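Local coordinates for protein dimethyl-sulfide monooxygenase (Hyphomicrobium sulfonivorans, PDB 6AK1) that oxidises dimethyl sulfide to methanethiol and formaldehyde with NADH and molecular oxygen, as the FMN-dependent large subunit of a two-component monooxygenase, at residues A[166-177]-A[447-457]. Residues are numbered along the deposited sequence; the frame is centred on the assembly and turned at random.
Sequences EVMYKLWEGSWE and HPAAQYRDAYV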
loop_
_atom_site.group_PDB
_atom_site.type_symbol
_atom_site.label_atom_id
_atom_site.label_comp_id
_atom_site.label_asym_id
_atom_site.label_seq_id
_atom_site.Cartn_x
_atom_site.Cartn_y
_atom_site.Cartn_z
ATOM N N GLU A 166 -0.526 -16.464 9.406
ATOM C CA GLU A 166 -0.516 -17.928 9.354
ATOM C C GLU A 166 -1.871 -18.476 8.897
ATOM O O GLU A 166 -1.944 -19.297 7.975
ATOM C CB GLU A 166 -0.122 -18.482 10.730
ATOM C CG GLU A 166 -0.306 -19.991 10.910
ATOM C CD GLU A 166 0.072 -20.479 12.317
ATOM O OE1 GLU A 166 0.426 -19.644 13.183
ATOM O OE2 GLU A 166 0.013 -21.704 12.558
ATOM N N VAL A 167 -2.960 -17.999 9.512
ATOM C CA VAL A 167 -4.306 -18.420 9.107
ATOM C C VAL A 167 -4.546 -18.113 7.630
ATOM O O VAL A 167 -5.000 -18.977 6.869
ATOM C CB VAL A 167 -5.370 -17.740 9.990
ATOM C CG1 VAL A 167 -6.762 -17.965 9.415
ATOM C CG2 VAL A 167 -5.279 -18.235 11.448
ATOM N N MET A 168 -4.259 -16.865 7.211
ATOM C CA MET A 168 -4.459 -16.463 5.817
ATOM C C MET A 168 -3.674 -17.360 4.871
ATOM O O MET A 168 -4.211 -17.836 3.864
ATOM C CB MET A 168 -4.026 -15.001 5.600
ATOM C CG MET A 168 -4.603 -13.987 6.560
ATOM S SD MET A 168 -6.373 -13.807 6.344
ATOM C CE MET A 168 -6.464 -12.685 4.950
ATOM N N TYR A 169 -2.382 -17.575 5.167
ATOM C CA TYR A 169 -1.541 -18.416 4.311
ATOM C C TYR A 169 -2.046 -19.867 4.258
ATOM O O TYR A 169 -1.969 -20.525 3.210
ATOM C CB TYR A 169 -0.092 -18.377 4.800
ATOM C CG TYR A 169 0.601 -17.013 4.738
ATOM C CD1 TYR A 169 0.214 -16.034 3.823
ATOM C CD2 TYR A 169 1.656 -16.723 5.585
ATOM C CE1 TYR A 169 0.858 -14.791 3.774
ATOM C CE2 TYR A 169 2.309 -15.493 5.541
ATOM C CZ TYR A 169 1.909 -14.534 4.635
ATOM O OH TYR A 169 2.565 -13.318 4.615
ATOM N N LYS A 170 -2.553 -20.392 5.377
ATOM C CA LYS A 170 -3.090 -21.752 5.370
ATOM C C LYS A 170 -4.316 -21.845 4.480
ATOM O O LYS A 170 -4.463 -22.795 3.702
ATOM C CB LYS A 170 -3.441 -22.200 6.795
ATOM C CG LYS A 170 -2.233 -22.472 7.677
ATOM C CD LYS A 170 -2.648 -22.900 9.097
ATOM C CE LYS A 170 -1.428 -23.126 10.002
ATOM N NZ LYS A 170 -1.830 -23.443 11.405
ATOM N N LEU A 171 -5.207 -20.858 4.569
ATOM C CA LEU A 171 -6.410 -20.876 3.742
ATOM C C LEU A 171 -6.059 -20.782 2.263
ATOM O O LEU A 171 -6.560 -21.564 1.445
ATOM C CB LEU A 171 -7.341 -19.737 4.159
ATOM C CG LEU A 171 -7.929 -19.886 5.561
ATOM C CD1 LEU A 171 -8.551 -18.581 6.043
ATOM C CD2 LEU A 171 -8.958 -21.036 5.604
ATOM N N TRP A 172 -5.150 -19.861 1.911
ATOM C CA TRP A 172 -4.837 -19.572 0.510
ATOM C C TRP A 172 -3.965 -20.645 -0.135
ATOM O O TRP A 172 -4.191 -21.010 -1.296
ATOM C CB TRP A 172 -4.126 -18.218 0.398
ATOM C CG TRP A 172 -5.001 -17.002 0.562
ATOM C CD1 TRP A 172 -6.326 -16.885 0.234
ATOM C CD2 TRP A 172 -4.604 -15.732 1.090
ATOM N NE1 TRP A 172 -6.775 -15.619 0.518
ATOM C CE2 TRP A 172 -5.737 -14.887 1.044
ATOM C CE3 TRP A 172 -3.397 -15.223 1.596
ATOM C CZ2 TRP A 172 -5.699 -13.552 1.487
ATOM C CZ3 TRP A 172 -3.360 -13.891 2.034
ATOM C CH2 TRP A 172 -4.513 -13.077 1.977
ATOM N N GLU A 173 -2.954 -21.138 0.585
ATOM C CA GLU A 173 -1.948 -22.050 0.039
ATOM C C GLU A 173 -2.213 -23.522 0.343
ATOM O O GLU A 173 -1.989 -24.371 -0.525
ATOM C CB GLU A 173 -0.555 -21.685 0.566
ATOM C CG GLU A 173 -0.093 -20.270 0.238
ATOM C CD GLU A 173 0.243 -20.080 -1.240
ATOM O OE1 GLU A 173 0.525 -21.081 -1.936
ATOM O OE2 GLU A 173 0.221 -18.919 -1.709
ATOM N N GLY A 174 -2.670 -23.856 1.553
ATOM C CA GLY A 174 -2.732 -25.248 1.963
ATOM C C GLY A 174 -4.078 -25.940 1.883
ATOM O O GLY A 174 -4.144 -27.156 1.662
ATOM N N SER A 175 -5.159 -25.175 2.041
ATOM C CA SER A 175 -6.471 -25.784 2.240
ATOM C C SER A 175 -6.933 -26.575 1.014
ATOM O O SER A 175 -7.450 -27.689 1.152
ATOM C CB SER A 175 -7.491 -24.716 2.613
ATOM O OG SER A 175 -8.730 -25.339 2.864
ATOM N N TRP A 176 -6.780 -26.024 -0.192
ATOM C CA TRP A 176 -7.101 -26.772 -1.411
ATOM C C TRP A 176 -5.809 -27.111 -2.140
ATOM O O TRP A 176 -4.971 -26.231 -2.358
ATOM C CB TRP A 176 -8.022 -26.013 -2.382
ATOM C CG TRP A 176 -9.367 -25.585 -1.872
ATOM C CD1 TRP A 176 -9.660 -25.082 -0.637
ATOM C CD2 TRP A 176 -10.600 -25.592 -2.603
ATOM N NE1 TRP A 176 -10.997 -24.784 -0.548
ATOM C CE2 TRP A 176 -11.602 -25.095 -1.739
ATOM C CE3 TRP A 176 -10.957 -25.976 -3.903
ATOM C CZ2 TRP A 176 -12.940 -24.973 -2.131
ATOM C CZ3 TRP A 176 -12.296 -25.864 -4.293
ATOM C CH2 TRP A 176 -13.268 -25.368 -3.409
ATOM N N GLU A 177 -5.651 -28.376 -2.512
ATOM C CA GLU A 177 -4.536 -28.777 -3.357
ATOM C C GLU A 177 -4.766 -28.310 -4.793
ATOM O O GLU A 177 -5.904 -28.111 -5.239
ATOM C CB GLU A 177 -4.352 -30.296 -3.343
ATOM C CG GLU A 177 -4.036 -30.890 -1.983
ATOM C CD GLU A 177 -4.070 -32.423 -2.000
ATOM O OE1 GLU A 177 -3.567 -33.013 -2.980
ATOM O OE2 GLU A 177 -4.610 -33.032 -1.048
ATOM N N HIS A 447 9.403 -17.710 1.059
ATOM C CA HIS A 447 8.387 -16.857 1.664
ATOM C C HIS A 447 7.598 -17.668 2.686
ATOM O O HIS A 447 7.334 -18.845 2.455
ATOM C CB HIS A 447 7.440 -16.296 0.597
ATOM C CG HIS A 447 6.485 -15.269 1.122
ATOM N ND1 HIS A 447 5.335 -15.603 1.808
ATOM C CD2 HIS A 447 6.531 -13.915 1.096
ATOM C CE1 HIS A 447 4.712 -14.498 2.178
ATOM N NE2 HIS A 447 5.417 -13.459 1.761
ATOM N N PRO A 448 7.215 -17.072 3.823
ATOM C CA PRO A 448 6.527 -17.861 4.859
ATOM C C PRO A 448 5.232 -18.500 4.387
ATOM O O PRO A 448 4.827 -19.518 4.959
ATOM C CB PRO A 448 6.280 -16.843 5.983
ATOM C CG PRO A 448 6.436 -15.486 5.338
ATOM C CD PRO A 448 7.434 -15.675 4.242
ATOM N N ALA A 449 4.574 -17.948 3.360
ATOM C CA ALA A 449 3.372 -18.582 2.821
ATOM C C ALA A 449 3.678 -19.929 2.168
ATOM O O ALA A 449 2.828 -20.833 2.173
ATOM C CB ALA A 449 2.693 -17.651 1.812
ATOM N N ALA A 450 4.883 -20.087 1.613
ATOM C CA ALA A 450 5.231 -21.307 0.888
ATOM C C ALA A 450 5.254 -22.551 1.775
ATOM O O ALA A 450 5.161 -23.666 1.258
ATOM C CB ALA A 450 6.588 -21.137 0.209
ATOM N N GLN A 451 5.370 -22.402 3.092
ATOM C CA GLN A 451 5.406 -23.595 3.929
ATOM C C GLN A 451 4.052 -24.287 4.041
ATOM O O GLN A 451 4.005 -25.455 4.440
ATOM C CB GLN A 451 5.938 -23.254 5.315
ATOM C CG GLN A 451 5.065 -22.355 6.126
ATOM C CD GLN A 451 5.905 -21.370 6.909
ATOM O OE1 GLN A 451 7.129 -21.502 6.941
ATOM N NE2 GLN A 451 5.264 -20.360 7.516
ATOM N N TYR A 452 2.954 -23.622 3.685
ATOM C CA TYR A 452 1.670 -24.306 3.659
ATOM C C TYR A 452 1.337 -24.868 2.288
ATOM O O TYR A 452 0.340 -25.580 2.158
ATOM C CB TYR A 452 0.568 -23.368 4.149
ATOM C CG TYR A 452 0.962 -22.838 5.486
ATOM C CD1 TYR A 452 1.031 -23.689 6.586
ATOM C CD2 TYR A 452 1.348 -21.528 5.642
ATOM C CE1 TYR A 452 1.440 -23.235 7.814
ATOM C CE2 TYR A 452 1.750 -21.058 6.864
ATOM C CZ TYR A 452 1.799 -21.913 7.948
ATOM O OH TYR A 452 2.204 -21.425 9.168
ATOM N N ARG A 453 2.168 -24.598 1.281
ATOM C CA ARG A 453 1.951 -25.145 -0.045
ATOM C C ARG A 453 2.183 -26.653 0.001
ATOM O O ARG A 453 3.266 -27.120 0.373
ATOM C CB ARG A 453 2.857 -24.458 -1.064
ATOM C CG ARG A 453 2.754 -25.079 -2.439
ATOM C CD ARG A 453 3.479 -24.183 -3.498
ATOM N NE ARG A 453 3.554 -24.961 -4.729
ATOM C CZ ARG A 453 3.957 -24.458 -5.894
ATOM N NH1 ARG A 453 4.005 -25.230 -6.975
ATOM N NH2 ARG A 453 4.296 -23.172 -5.983
ATOM N N ASP A 454 1.131 -27.402 -0.318
ATOM C CA ASP A 454 1.106 -28.864 -0.269
ATOM C C ASP A 454 1.301 -29.427 1.137
ATOM O O ASP A 454 1.530 -30.633 1.289
ATOM C CB ASP A 454 2.145 -29.465 -1.221
ATOM C CG ASP A 454 1.750 -29.318 -2.672
ATOM O OD1 ASP A 454 0.546 -29.456 -2.990
ATOM O OD2 ASP A 454 2.661 -29.068 -3.490
ATOM N N ALA A 455 1.203 -28.592 2.174
ATOM C CA ALA A 455 1.440 -29.050 3.540
ATOM C C ALA A 455 0.291 -29.867 4.111
ATOM O O ALA A 455 0.450 -30.441 5.192
ATOM C CB ALA A 455 1.710 -27.871 4.484
ATOM N N TYR A 456 -0.858 -29.923 3.441
ATOM C CA TYR A 456 -1.974 -30.741 3.902
ATOM C C TYR A 456 -2.168 -31.973 3.034
ATOM O O TYR A 456 -3.151 -32.707 3.223
ATOM C CB TYR A 456 -3.270 -29.919 3.972
ATOM C CG TYR A 456 -3.248 -28.872 5.073
ATOM C CD1 TYR A 456 -2.630 -27.641 4.878
ATOM C CD2 TYR A 456 -3.818 -29.123 6.310
ATOM C CE1 TYR A 456 -2.597 -26.686 5.878
ATOM C CE2 TYR A 456 -3.791 -28.183 7.311
ATOM C CZ TYR A 456 -3.185 -26.962 7.090
ATOM O OH TYR A 456 -3.160 -26.013 8.090
ATOM N N VAL A 457 -1.250 -32.212 2.092
ATOM C CA VAL A 457 -1.293 -33.421 1.271
ATOM C C VAL A 457 -1.195 -34.633 2.184
ATOM O O VAL A 457 -0.268 -34.748 2.994
ATOM C CB VAL A 457 -0.165 -33.405 0.229
ATOM C CG1 VAL A 457 -0.116 -34.724 -0.527
ATOM C CG2 VAL A 457 -0.347 -32.240 -0.729
HETATM O O HOH W 1 -1.642 -26.740 -1.199
HETATM O O HOH W 2 -1.891 -28.686 0.969
#
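Aromatic and aliphatic packing, finished by two bridging waters, fastens the C-terminal segment 447-457 along the outer side of helix 157-174 in this luciferase-like TIM-barrel protein, away from the predicted FMN-binding residues. The helix turns its other side, with Val167, Met168 and Trp172, to helix 112-126. Ala449 sets its methyl over one face of the Tyr169 ring, a CH-pi contact with CB 3.7 Å from the ring centroid. At the ring's far end, His447 points an edge toward its face in an offset edge-to-face pair, planes at 76°, with His447 CE1 3.5 Å from Tyr169 OH; this hydroxyl and His447 NE2 hydrogen-bond to the side-chain and backbone oxygens of Asn240 respectively. A leucine in place of Tyr169 would probably leave Asn240 OD1 without this hydroxyl partner and the Ala449 methyl without its aromatic face.

Three residues after Ala449, Tyr452 packs against the helix, its CD2 3.6 Å from Tyr169 CB. Lys170 CG sits over the Tyr452 face, and the extended chain (chi2 179°) carries Lys170 NZ onward to a salt bridge with Glu166 OE2 at 2.8 Å. Tyr456 OH, hydrogen-bonded to Ile199 O, lies 3.3 Å from Lys170 CD. Farther along, Gly174 CA lies 3.1 Å from Tyr452 O, and a beta carbon here would run into that oxygen and Tyr456 CD1. Water links the backbones: one molecule bridges Glu173 O and Asp454 N, the other Gly174 O and Tyr456 N.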